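Fat acid-binding protein (Eubacterium ventriosum, PDB 3NYI) probably serves as a lipid-binding protein of the DegV family, and holds one stearic acid molecule in a pocket between its two domains. Local coordinates at residues 32-37 with 61-66; 92-97 with 121-126; 163-168 with 222-227. All coordinates share one frame; numbering follows the deposited sequence.

One stearic acid ties the three contacts together, although none touches another. Contacts 1 and 2 reach the same sheet, the first where strand 64-66 pairs with strand 25-33, the second where the loop after strand 87-91 meets strand 119-123 and the turn that follows it; their Thr65 and Ser97 hydroxyls both bind the fatty acid's carboxyl group. Contact 3 belongs to the other sheet, where Ile164 and Phe166 meet the far end of the acyl chain. All three are partly buried, the centre of contact 2 lying nearest that of the chain, about 9 Å away. Chemistry follows place: backbone pairing with apolar flanks in 32-37/61-66, carboxylate bonds in 92-97/121-126, and aromatic packing without hydrogen bonds in 163-168/222-227.

Contact 1. Residues 32-37 with 61-66. With STE (stearic acid), chain C.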
loop_
_atom_site.group_PDB
_atom_site.type_symbol
_atom_site.label_atom_id
_atom_site.label_comp_id
_atom_site.label_asym_id
_atom_site.label_seq_id
_atom_site.Cartn_x
_atom_site.Cartn_y
_atom_site.Cartn_z
ATOM N N VAL A 32 -12.636 8.987 -2.862
ATOM C CA VAL A 32 -13.545 7.952 -3.334
ATOM C C VAL A 32 -14.922 8.554 -3.641
ATOM O O VAL A 32 -15.325 9.536 -3.016
ATOM C CB VAL A 32 -13.662 6.809 -2.316
ATOM C CG1 VAL A 32 -14.126 7.337 -0.964
ATOM C CG2 VAL A 32 -14.599 5.742 -2.822
ATOM N N SER A 33 -15.615 7.991 -4.632
ATOM C CA SER A 33 -16.972 8.417 -4.970
ATOM C C SER A 33 -17.855 7.195 -5.145
ATOM O O SER A 33 -17.436 6.196 -5.720
ATOM C CB SER A 33 -17.017 9.251 -6.253
ATOM O OG SER A 33 -18.370 9.543 -6.615
ATOM N N PHE A 34 -19.082 7.282 -4.645
ATOM C CA PHE A 34 -20.037 6.195 -4.794
ATOM C C PHE A 34 -20.990 6.398 -5.963
ATOM O O PHE A 34 -21.498 5.433 -6.527
ATOM C CB PHE A 34 -20.790 5.982 -3.481
ATOM C CG PHE A 34 -19.879 5.684 -2.339
ATOM C CD1 PHE A 34 -19.315 4.424 -2.205
ATOM C CD2 PHE A 34 -19.524 6.675 -1.438
ATOM C CE1 PHE A 34 -18.445 4.146 -1.173
ATOM C CE2 PHE A 34 -18.651 6.404 -0.403
ATOM C CZ PHE A 34 -18.105 5.135 -0.272
ATOM N N ASP A 35 -21.216 7.651 -6.340
ATOM C CA ASP A 35 -22.130 7.948 -7.437
ATOM C C ASP A 35 -21.414 8.463 -8.677
ATOM O O ASP A 35 -22.039 8.676 -9.714
ATOM C CB ASP A 35 -23.212 8.945 -6.998
ATOM C CG ASP A 35 -22.638 10.265 -6.511
ATOM O OD1 ASP A 35 -21.437 10.537 -6.740
ATOM O OD2 ASP A 35 -23.402 11.041 -5.899
ATOM N N GLY A 36 -20.103 8.664 -8.569
ATOM C CA GLY A 36 -19.328 9.208 -9.669
ATOM C C GLY A 36 -19.415 10.718 -9.811
ATOM O O GLY A 36 -18.801 11.291 -10.708
ATOM N N GLU A 37 -20.174 11.366 -8.928
ATOM C CA GLU A 37 -20.308 12.820 -8.954
ATOM C C GLU A 37 -19.622 13.463 -7.758
ATOM O O GLU A 37 -18.753 14.320 -7.908
ATOM C CB GLU A 37 -21.788 13.227 -8.980
ATOM C CG GLU A 37 -22.492 12.837 -10.257
ATOM C CD GLU A 37 -21.800 13.400 -11.490
ATOM O OE1 GLU A 37 -21.761 14.641 -11.637
ATOM O OE2 GLU A 37 -21.292 12.603 -12.308
ATOM N N LEU A 61 -22.612 -2.246 -5.902
ATOM C CA LEU A 61 -22.016 -0.914 -5.851
ATOM C C LEU A 61 -20.528 -0.988 -6.196
ATOM O O LEU A 61 -19.769 -1.644 -5.496
ATOM C CB LEU A 61 -22.172 -0.345 -4.438
ATOM C CG LEU A 61 -22.361 1.158 -4.214
ATOM C CD1 LEU A 61 -21.760 1.546 -2.872
ATOM C CD2 LEU A 61 -21.753 1.994 -5.333
ATOM N N PHE A 62 -20.115 -0.326 -7.272
ATOM C CA PHE A 62 -18.691 -0.215 -7.596
ATOM C C PHE A 62 -18.220 1.239 -7.492
ATOM O O PHE A 62 -18.443 2.043 -8.408
ATOM C CB PHE A 62 -18.389 -0.818 -8.979
ATOM C CG PHE A 62 -18.634 -2.299 -9.047
ATOM C CD1 PHE A 62 -17.623 -3.197 -8.739
ATOM C CD2 PHE A 62 -19.885 -2.797 -9.389
ATOM C CE1 PHE A 62 -17.849 -4.565 -8.784
ATOM C CE2 PHE A 62 -20.119 -4.165 -9.441
ATOM C CZ PHE A 62 -19.099 -5.051 -9.140
ATOM N N PRO A 63 -17.589 1.590 -6.358
ATOM C CA PRO A 63 -17.128 2.970 -6.165
ATOM C C PRO A 63 -15.969 3.300 -7.088
ATOM O O PRO A 63 -15.388 2.391 -7.694
ATOM C CB PRO A 63 -16.650 2.989 -4.710
ATOM C CG PRO A 63 -17.228 1.742 -4.075
ATOM C CD PRO A 63 -17.303 0.746 -5.185
ATOM N N LYS A 64 -15.637 4.584 -7.183
ATOM C CA LYS A 64 -14.495 5.021 -7.976
ATOM C C LYS A 64 -13.488 5.730 -7.088
ATOM O O LYS A 64 -13.863 6.390 -6.126
ATOM C CB LYS A 64 -14.955 5.949 -9.094
ATOM C CG LYS A 64 -15.860 5.252 -10.096
ATOM C CD LYS A 64 -16.258 6.172 -11.220
ATOM C CE LYS A 64 -16.702 5.371 -12.428
ATOM N NZ LYS A 64 -15.609 4.492 -12.955
ATOM N N THR A 65 -12.206 5.561 -7.395
ATOM C CA THR A 65 -11.164 6.300 -6.693
ATOM C C THR A 65 -10.701 7.422 -7.591
ATOM O O THR A 65 -10.906 7.395 -8.810
ATOM C CB THR A 65 -9.923 5.418 -6.402
ATOM O OG1 THR A 65 -9.520 4.765 -7.614
ATOM C CG2 THR A 65 -10.235 4.372 -5.358
ATOM N N SER A 66 -10.032 8.393 -6.990
ATOM C CA SER A 66 -9.437 9.466 -7.751
ATOM C C SER A 66 -8.111 9.836 -7.104
ATOM O O SER A 66 -8.014 9.899 -5.878
ATOM C CB SER A 66 -10.394 10.666 -7.769
ATOM O OG SER A 66 -9.876 11.698 -8.571
HETATM C C1 STE C . -6.522 6.297 -8.410
HETATM O O1 STE C . -5.659 6.922 -8.946
HETATM O O2 STE C . -7.653 6.424 -8.779
HETATM C C2 STE C . -6.146 5.173 -7.417
HETATM C C3 STE C . -6.185 3.791 -8.117
HETATM C C4 STE C . -5.917 2.666 -7.086
HETATM C C5 STE C . -5.703 1.306 -7.787
HETATM C C6 STE C . -5.495 0.196 -6.730
HETATM C C7 STE C . -5.379 -1.198 -7.398
HETATM C C8 STE C . -5.016 -2.234 -6.303
HETATM C C9 STE C . -4.907 -3.658 -6.896
HETATM C C10 STE C . -4.633 -4.659 -5.740
HETATM C C11 STE C . -3.162 -4.545 -5.336
HETATM C C12 STE C . -2.903 -4.367 -3.821
HETATM C C13 STE C . -4.015 -4.898 -2.903
HETATM C C14 STE C . -3.311 -5.714 -1.784
HETATM C C15 STE C . -4.263 -5.962 -0.591
HETATM C C16 STE C . -3.654 -7.071 0.302
HETATM C C17 STE C . -2.687 -6.442 1.328
HETATM C C18 STE C . -2.196 -7.500 2.344
HETATM O O HOH W 1 -19.536 4.571 -8.672
#
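Phe34 and Pro63 meet at a slant, the ring atom CD1 of Phe34 lying 3.9 Å from CG of Pro63. Leu61 comes to the same ring atom with one branch, its CD1 standing 3.8 Å from CD1 of Phe34, while its other branch, CD2, turns to the Phe34 carbonyl oxygen. With CG anti to the carbonyl carbon (chi1 -58°), the Phe34 ring is set where both neighbours can reach it; Arg54 of helix 48-57 adds a cation-pi contact. Val32 and Pro63 instead run side by side, CG2 of Val32 3.9 Å from CB of Pro63, and both also pack on Val278 of helix 274-280.

These apolar contacts flank a short antiparallel ladder joining strands 64-66 and 25-33 of a mixed sheet. Ser33 and Lys64 form its hydrogen-bonded pair, with Ser33 N to Lys64 O and Lys64 N to Ser33 O both 2.8 Å; Val32 and Thr65 form the next, non-hydrogen-bonded pair. Beyond the ladder a water donates to the carbonyl oxygens of Phe34 and Phe62, bridging the diverging backbones. On the Val32 face, Thr65 OG1 donates to O2 of stearic acid at 2.8 Å and is also hydrogen-bonded to His279 NE2.

Contact 2. Residues 92-97 with 121-126; sequences ITTLFS and VIDSKQ. With STE (stearic acid), chain C.
Asp123 of strand 119-123 reaches across to Thr94, and its side chain can be traced outward atom by atom. CB passes 4.1 Å from Thr94 CG2. CG, anti to the backbone N (chi1 173°), carries the carboxylate over to the 92-97 loop and lies 3.5 Å from the same methyl. OD1 accepts from Thr94 N at 3.1 Å and, on the opposite face of the carboxylate plane, from Lys125 N; the latter bond closes an Asx turn. OD2 accepts from Thr94 OG1 at 3.0 Å, 49° out of that plane, and from a water that also donates to Thr93 OG1.

Beside the carboxylate, the backbones join directly: Thr93 N donates to Gln126 O at 2.9 Å. The contact thus links the loop after strand 87-91 to strand 119-123, its parallel neighbour in the sheet, and to the turn that follows. Thr93 OG1 accepts from Leu95 N in an ST turn and is also hydrogen-bonded to Gly202 O. The loop then leads to the ligand. Phe96 lies between Thr93 CG2 on one ring face and C7 of stearic acid on the other, and Ser97 OG donates to the ligand's O1 at 2.6 Å.

Two backbone N-H groups, a hydroxyl and a water share the Asp123 carboxylate, which would probably stabilise its negative charge and fix its rotation, while the same loop offers the fatty acid a hydroxyl and an aromatic face.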
loop_
_atom_site.group_PDB
_atom_site.type_symbol
_atom_site.label_atom_id
_atom_site.label_comp_id
_atom_site.label_asym_id
_atom_site.label_seq_id
_atom_site.Cartn_x
_atom_site.Cartn_y
_atom_site.Cartn_z
ATOM N N ILE A 92 1.804 5.670 -4.243
ATOM C CA ILE A 92 1.450 4.351 -4.748
ATOM C C ILE A 92 2.153 4.138 -6.101
ATOM O O ILE A 92 2.486 5.110 -6.796
ATOM C CB ILE A 92 -0.091 4.257 -4.897
ATOM C CG1 ILE A 92 -0.553 2.806 -5.111
ATOM C CG2 ILE A 92 -0.583 5.187 -6.041
ATOM C CD1 ILE A 92 -2.110 2.642 -5.118
ATOM N N THR A 93 2.386 2.879 -6.474
ATOM C CA THR A 93 2.987 2.559 -7.775
ATOM C C THR A 93 2.355 3.311 -8.950
ATOM O O THR A 93 1.136 3.416 -9.054
ATOM C CB THR A 93 2.940 1.042 -8.084
ATOM O OG1 THR A 93 3.405 0.814 -9.420
ATOM C CG2 THR A 93 1.529 0.501 -7.947
ATOM N N THR A 94 3.199 3.829 -9.841
ATOM C CA THR A 94 2.724 4.566 -11.009
ATOM C C THR A 94 1.911 3.681 -11.928
ATOM O O THR A 94 1.180 4.179 -12.775
ATOM C CB THR A 94 3.885 5.113 -11.857
ATOM O OG1 THR A 94 4.832 4.061 -12.080
ATOM C CG2 THR A 94 4.564 6.248 -11.159
ATOM N N LEU A 95 2.070 2.368 -11.794
ATOM C CA LEU A 95 1.293 1.436 -12.619
ATOM C C LEU A 95 -0.172 1.314 -12.192
ATOM O O LEU A 95 -0.969 0.767 -12.950
ATOM C CB LEU A 95 1.968 0.043 -12.678
ATOM C CG LEU A 95 3.367 0.069 -13.308
ATOM C CD1 LEU A 95 4.064 -1.309 -13.255
ATOM C CD2 LEU A 95 3.289 0.577 -14.739
ATOM N N PHE A 96 -0.530 1.803 -10.994
ATOM C CA PHE A 96 -1.926 1.771 -10.537
ATOM C C PHE A 96 -2.596 3.146 -10.614
ATOM O O PHE A 96 -3.813 3.236 -10.653
ATOM C CB PHE A 96 -2.071 1.322 -9.071
ATOM C CG PHE A 96 -1.722 -0.126 -8.814
ATOM C CD1 PHE A 96 -1.543 -1.016 -9.860
ATOM C CD2 PHE A 96 -1.628 -0.599 -7.505
ATOM C CE1 PHE A 96 -1.215 -2.358 -9.605
ATOM C CE2 PHE A 96 -1.313 -1.926 -7.249
ATOM C CZ PHE A 96 -1.106 -2.802 -8.304
ATOM N N SER A 97 -1.810 4.216 -10.545
ATOM C CA SER A 97 -2.405 5.530 -10.302
ATOM C C SER A 97 -1.518 6.636 -10.823
ATOM O O SER A 97 -0.306 6.490 -10.865
ATOM C CB SER A 97 -2.605 5.727 -8.790
ATOM O OG SER A 97 -3.052 7.030 -8.488
ATOM N N VAL A 121 10.449 13.196 -4.710
ATOM C CA VAL A 121 9.208 12.441 -4.918
ATOM C C VAL A 121 9.587 11.034 -5.355
ATOM O O VAL A 121 10.363 10.857 -6.293
ATOM C CB VAL A 121 8.294 13.102 -5.976
ATOM C CG1 VAL A 121 7.046 12.242 -6.241
ATOM C CG2 VAL A 121 7.890 14.501 -5.523
ATOM N N ILE A 122 9.058 10.040 -4.650
ATOM C CA ILE A 122 9.389 8.653 -4.923
ATOM C C ILE A 122 8.175 7.826 -5.333
ATOM O O ILE A 122 7.198 7.724 -4.583
ATOM C CB ILE A 122 10.027 7.988 -3.682
ATOM C CG1 ILE A 122 11.328 8.707 -3.289
ATOM C CG2 ILE A 122 10.236 6.483 -3.921
ATOM C CD1 ILE A 122 11.819 8.335 -1.907
ATOM N N ASP A 123 8.247 7.238 -6.523
ATOM C CA ASP A 123 7.338 6.159 -6.930
ATOM C C ASP A 123 7.695 4.917 -6.111
ATOM O O ASP A 123 8.672 4.223 -6.404
ATOM C CB ASP A 123 7.534 5.874 -8.428
ATOM C CG ASP A 123 6.749 4.650 -8.924
ATOM O OD1 ASP A 123 5.861 4.134 -8.209
ATOM O OD2 ASP A 123 7.038 4.199 -10.054
ATOM N N SER A 124 6.924 4.632 -5.072
ATOM C CA SER A 124 7.272 3.527 -4.178
ATOM C C SER A 124 7.321 2.162 -4.874
ATOM O O SER A 124 8.005 1.255 -4.400
ATOM C CB SER A 124 6.286 3.447 -3.004
ATOM O OG SER A 124 5.066 2.828 -3.385
ATOM N N LYS A 125 6.592 2.040 -5.985
ATOM C CA LYS A 125 6.350 0.775 -6.683
ATOM C C LYS A 125 5.568 -0.213 -5.822
ATOM O O LYS A 125 5.503 -1.399 -6.136
ATOM C CB LYS A 125 7.670 0.121 -7.172
ATOM C CG LYS A 125 8.538 1.070 -7.990
ATOM C CD LYS A 125 9.735 0.369 -8.632
ATOM C CE LYS A 125 9.289 -0.593 -9.727
ATOM N NZ LYS A 125 10.452 -1.194 -10.464
ATOM N N GLN A 126 4.969 0.281 -4.744
ATOM C CA GLN A 126 4.197 -0.566 -3.839
ATOM C C GLN A 126 2.756 -0.061 -3.684
ATOM O O GLN A 126 2.302 0.850 -4.397
ATOM C CB GLN A 126 4.847 -0.553 -2.451
ATOM C CG GLN A 126 6.373 -0.633 -2.454
ATOM C CD GLN A 126 6.925 -1.882 -3.160
ATOM O OE1 GLN A 126 6.323 -2.952 -3.126
ATOM N NE2 GLN A 126 8.093 -1.735 -3.797
HETATM C C1 STE C . -6.522 6.297 -8.410
HETATM O O1 STE C . -5.659 6.922 -8.946
HETATM O O2 STE C . -7.653 6.424 -8.779
HETATM C C2 STE C . -6.146 5.173 -7.417
HETATM C C3 STE C . -6.185 3.791 -8.117
HETATM C C4 STE C . -5.917 2.666 -7.086
HETATM C C5 STE C . -5.703 1.306 -7.787
HETATM C C6 STE C . -5.495 0.196 -6.730
HETATM C C7 STE C . -5.379 -1.198 -7.398
HETATM C C8 STE C . -5.016 -2.234 -6.303
HETATM C C9 STE C . -4.907 -3.658 -6.896
HETATM C C10 STE C . -4.633 -4.659 -5.740
HETATM C C11 STE C . -3.162 -4.545 -5.336
HETATM C C12 STE C . -2.903 -4.367 -3.821
HETATM C C13 STE C . -4.015 -4.898 -2.903
HETATM C C14 STE C . -3.311 -5.714 -1.784
HETATM C C15 STE C . -4.263 -5.962 -0.591
HETATM C C16 STE C . -3.654 -7.071 0.302
HETATM C C17 STE C . -2.687 -6.442 1.328
HETATM C C18 STE C . -2.196 -7.500 2.344
HETATM O O HOH W 2 5.953 1.324 -10.362
#

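Contact 3. Residues 163-168 with 222-227; sequences RIFFTV and QVAKKY. With STE (stearic acid), chain C.
Strand 163-167 and the 222-227 part of helix 213-231 run nearly antiparallel, the axes of these short segments at 162° and 8.7 Å apart at closest approach, with Phe165 and Ala224 nearest in the backbone register. This is helix-on-sheet packing in an alpha/beta domain: the helix covers one face of the mixed sheet in which strand 163-167 lies between strands 194-200 and 285-291.

Phe165 fills the middle of the interface. Its ring lies with one face against the helix, where Ala224 CA sits over the centre in a CH-pi contact, 3.7 Å from the ring centroid. CD2 meets Ala224 CB at 3.4 Å, and CD1 packs against Val223 CG1 at 3.5 Å. CZ approaches Tyr227 CB at 3.6 Å; the two aromatic planes are inclined at 53°. Ala224 and Tyr227 also touch Leu287 and Val289 of strand 285-291, respectively, extending the helix's footprint on the sheet.

Phe166, the next residue along the strand, packs on the ligand: C14 of stearic acid lies over the centre of its ring, and Ile164 CG2 touches C17 near the tail's end. The strand therefore separates the helix packing from the fatty-acid pocket.

Arg163 crosses Tyr227 at about a right angle. A bend at chi2 (-67°) folds its chain over the phenol, and Tyr227 OH and Arg163 NH1 are each hydrogen-bonded just before the strand, to Ser161 O and Ala160 O respectively. Arg163 CG makes a CH-pi contact over the ring face, 3.6 Å from the Tyr227 centroid, while Tyr227 CE1 lies over one face of the guanidinium, 3.4 Å from Arg163 NH2.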
loop_
_atom_site.group_PDB
_atom_site.type_symbol
_atom_site.label_atom_id
_atom_site.label_comp_id
_atom_site.label_asym_id
_atom_site.label_seq_id
_atom_site.Cartn_x
_atom_site.Cartn_y
_atom_site.Cartn_z
ATOM N N ARG A 163 7.200 -7.686 -1.437
ATOM C CA ARG A 163 6.149 -8.519 -2.037
ATOM C C ARG A 163 4.857 -8.387 -1.249
ATOM O O ARG A 163 4.888 -8.309 -0.022
ATOM C CB ARG A 163 6.513 -10.007 -1.998
ATOM C CG ARG A 163 7.719 -10.442 -2.823
ATOM C CD ARG A 163 7.433 -10.288 -4.320
ATOM N NE ARG A 163 8.530 -10.852 -5.104
ATOM C CZ ARG A 163 9.645 -10.207 -5.400
ATOM N NH1 ARG A 163 9.815 -8.953 -4.987
ATOM N NH2 ARG A 163 10.590 -10.814 -6.111
ATOM N N ILE A 164 3.720 -8.425 -1.941
ATOM C CA ILE A 164 2.465 -8.698 -1.259
ATOM C C ILE A 164 1.952 -10.029 -1.755
ATOM O O ILE A 164 1.952 -10.287 -2.959
ATOM C CB ILE A 164 1.344 -7.646 -1.549
ATOM C CG1 ILE A 164 1.840 -6.222 -1.338
ATOM C CG2 ILE A 164 0.137 -7.933 -0.642
ATOM C CD1 ILE A 164 0.763 -5.134 -1.633
ATOM N N PHE A 165 1.496 -10.863 -0.830
ATOM C CA PHE A 165 0.857 -12.124 -1.166
ATOM C C PHE A 165 -0.548 -12.073 -0.596
ATOM O O PHE A 165 -0.720 -11.893 0.602
ATOM C CB PHE A 165 1.635 -13.282 -0.524
ATOM C CG PHE A 165 3.069 -13.344 -0.946
ATOM C CD1 PHE A 165 3.406 -13.841 -2.196
ATOM C CD2 PHE A 165 4.083 -12.878 -0.111
ATOM C CE1 PHE A 165 4.744 -13.890 -2.613
ATOM C CE2 PHE A 165 5.414 -12.926 -0.516
ATOM C CZ PHE A 165 5.741 -13.434 -1.775
ATOM N N PHE A 166 -1.558 -12.208 -1.441
ATOM C CA PHE A 166 -2.915 -11.976 -0.948
ATOM C C PHE A 166 -3.987 -12.635 -1.770
ATOM O O PHE A 166 -3.721 -13.167 -2.857
ATOM C CB PHE A 166 -3.201 -10.474 -0.801
ATOM C CG PHE A 166 -3.276 -9.709 -2.106
ATOM C CD1 PHE A 166 -4.504 -9.230 -2.570
ATOM C CD2 PHE A 166 -2.126 -9.418 -2.839
ATOM C CE1 PHE A 166 -4.600 -8.495 -3.755
ATOM C CE2 PHE A 166 -2.210 -8.678 -4.032
ATOM C CZ PHE A 166 -3.454 -8.205 -4.482
ATOM N N THR A 167 -5.205 -12.604 -1.235
ATOM C CA THR A 167 -6.358 -13.067 -1.980
ATOM C C THR A 167 -7.510 -12.074 -1.806
ATOM O O THR A 167 -7.434 -11.169 -0.978
ATOM C CB THR A 167 -6.759 -14.498 -1.559
ATOM O OG1 THR A 167 -7.693 -15.035 -2.504
ATOM C CG2 THR A 167 -7.358 -14.517 -0.148
ATOM N N VAL A 168 -8.550 -12.223 -2.620
ATOM C CA VAL A 168 -9.707 -11.327 -2.572
ATOM C C VAL A 168 -10.990 -12.149 -2.707
ATOM O O VAL A 168 -10.922 -13.347 -2.935
ATOM C CB VAL A 168 -9.637 -10.288 -3.688
ATOM C CG1 VAL A 168 -8.415 -9.369 -3.473
ATOM C CG2 VAL A 168 -9.567 -10.981 -5.059
ATOM N N GLN A 222 1.584 -20.427 1.533
ATOM C CA GLN A 222 2.564 -21.299 0.894
ATOM C C GLN A 222 3.384 -20.545 -0.150
ATOM O O GLN A 222 4.591 -20.754 -0.270
ATOM C CB GLN A 222 1.902 -22.551 0.310
ATOM C CG GLN A 222 1.500 -23.541 1.380
ATOM C CD GLN A 222 2.645 -23.849 2.344
ATOM O OE1 GLN A 222 3.724 -24.289 1.933
ATOM N NE2 GLN A 222 2.414 -23.611 3.631
ATOM N N VAL A 223 2.741 -19.646 -0.893
ATOM C CA VAL A 223 3.474 -18.834 -1.851
ATOM C C VAL A 223 4.465 -17.889 -1.143
ATOM O O VAL A 223 5.596 -17.680 -1.605
ATOM C CB VAL A 223 2.517 -18.003 -2.742
ATOM C CG1 VAL A 223 3.313 -17.039 -3.572
ATOM C CG2 VAL A 223 1.708 -18.925 -3.640
ATOM N N ALA A 224 4.049 -17.310 -0.024
ATOM C CA ALA A 224 4.950 -16.413 0.697
ATOM C C ALA A 224 6.124 -17.223 1.256
ATOM O O ALA A 224 7.262 -16.768 1.239
ATOM C CB ALA A 224 4.235 -15.718 1.819
ATOM N N LYS A 225 5.824 -18.413 1.757
ATOM C CA LYS A 225 6.839 -19.239 2.420
ATOM C C LYS A 225 7.965 -19.602 1.456
ATOM O O LYS A 225 9.146 -19.529 1.810
ATOM C CB LYS A 225 6.226 -20.489 3.021
ATOM C CG LYS A 225 7.274 -21.387 3.726
ATOM C CD LYS A 225 6.637 -22.608 4.382
ATOM C CE LYS A 225 7.711 -23.626 4.822
ATOM N NZ LYS A 225 8.853 -22.954 5.513
ATOM N N LYS A 226 7.586 -19.964 0.235
ATOM C CA LYS A 226 8.540 -20.250 -0.825
ATOM C C LYS A 226 9.460 -19.057 -1.104
ATOM O O LYS A 226 10.669 -19.205 -1.228
ATOM C CB LYS A 226 7.790 -20.663 -2.096
ATOM C CG LYS A 226 8.679 -20.875 -3.308
ATOM C CD LYS A 226 7.851 -21.217 -4.550
ATOM C CE LYS A 226 8.747 -21.525 -5.745
ATOM N NZ LYS A 226 9.630 -22.691 -5.463
ATOM N N TYR A 227 8.887 -17.864 -1.212
ATOM C CA TYR A 227 9.687 -16.681 -1.450
ATOM C C TYR A 227 10.625 -16.374 -0.275
ATOM O O TYR A 227 11.808 -16.060 -0.467
ATOM C CB TYR A 227 8.761 -15.475 -1.701
ATOM C CG TYR A 227 9.507 -14.182 -1.870
ATOM C CD1 TYR A 227 10.150 -13.889 -3.069
ATOM C CD2 TYR A 227 9.569 -13.246 -0.837
ATOM C CE1 TYR A 227 10.845 -12.699 -3.242
ATOM C CE2 TYR A 227 10.259 -12.029 -1.005
ATOM C CZ TYR A 227 10.895 -11.771 -2.210
ATOM O OH TYR A 227 11.577 -10.583 -2.408
HETATM C C1 STE C . -6.522 6.297 -8.410
HETATM O O1 STE C . -5.659 6.922 -8.946
HETATM O O2 STE C . -7.653 6.424 -8.779
HETATM C C2 STE C . -6.146 5.173 -7.417
HETATM C C3 STE C . -6.185 3.791 -8.117
HETATM C C4 STE C . -5.917 2.666 -7.086
HETATM C C5 STE C . -5.703 1.306 -7.787
HETATM C C6 STE C . -5.495 0.196 -6.730
HETATM C C7 STE C . -5.379 -1.198 -7.398
HETATM C C8 STE C . -5.016 -2.234 -6.303
HETATM C C9 STE C . -4.907 -3.658 -6.896
HETATM C C10 STE C . -4.633 -4.659 -5.740
HETATM C C11 STE C . -3.162 -4.545 -5.336
HETATM C C12 STE C . -2.903 -4.367 -3.821
HETATM C C13 STE C . -4.015 -4.898 -2.903
HETATM C C14 STE C . -3.311 -5.714 -1.784
HETATM C C15 STE C . -4.263 -5.962 -0.591
HETATM C C16 STE C . -3.654 -7.071 0.302
HETATM C C17 STE C . -2.687 -6.442 1.328
HETATM C C18 STE C . -2.196 -7.500 2.344
#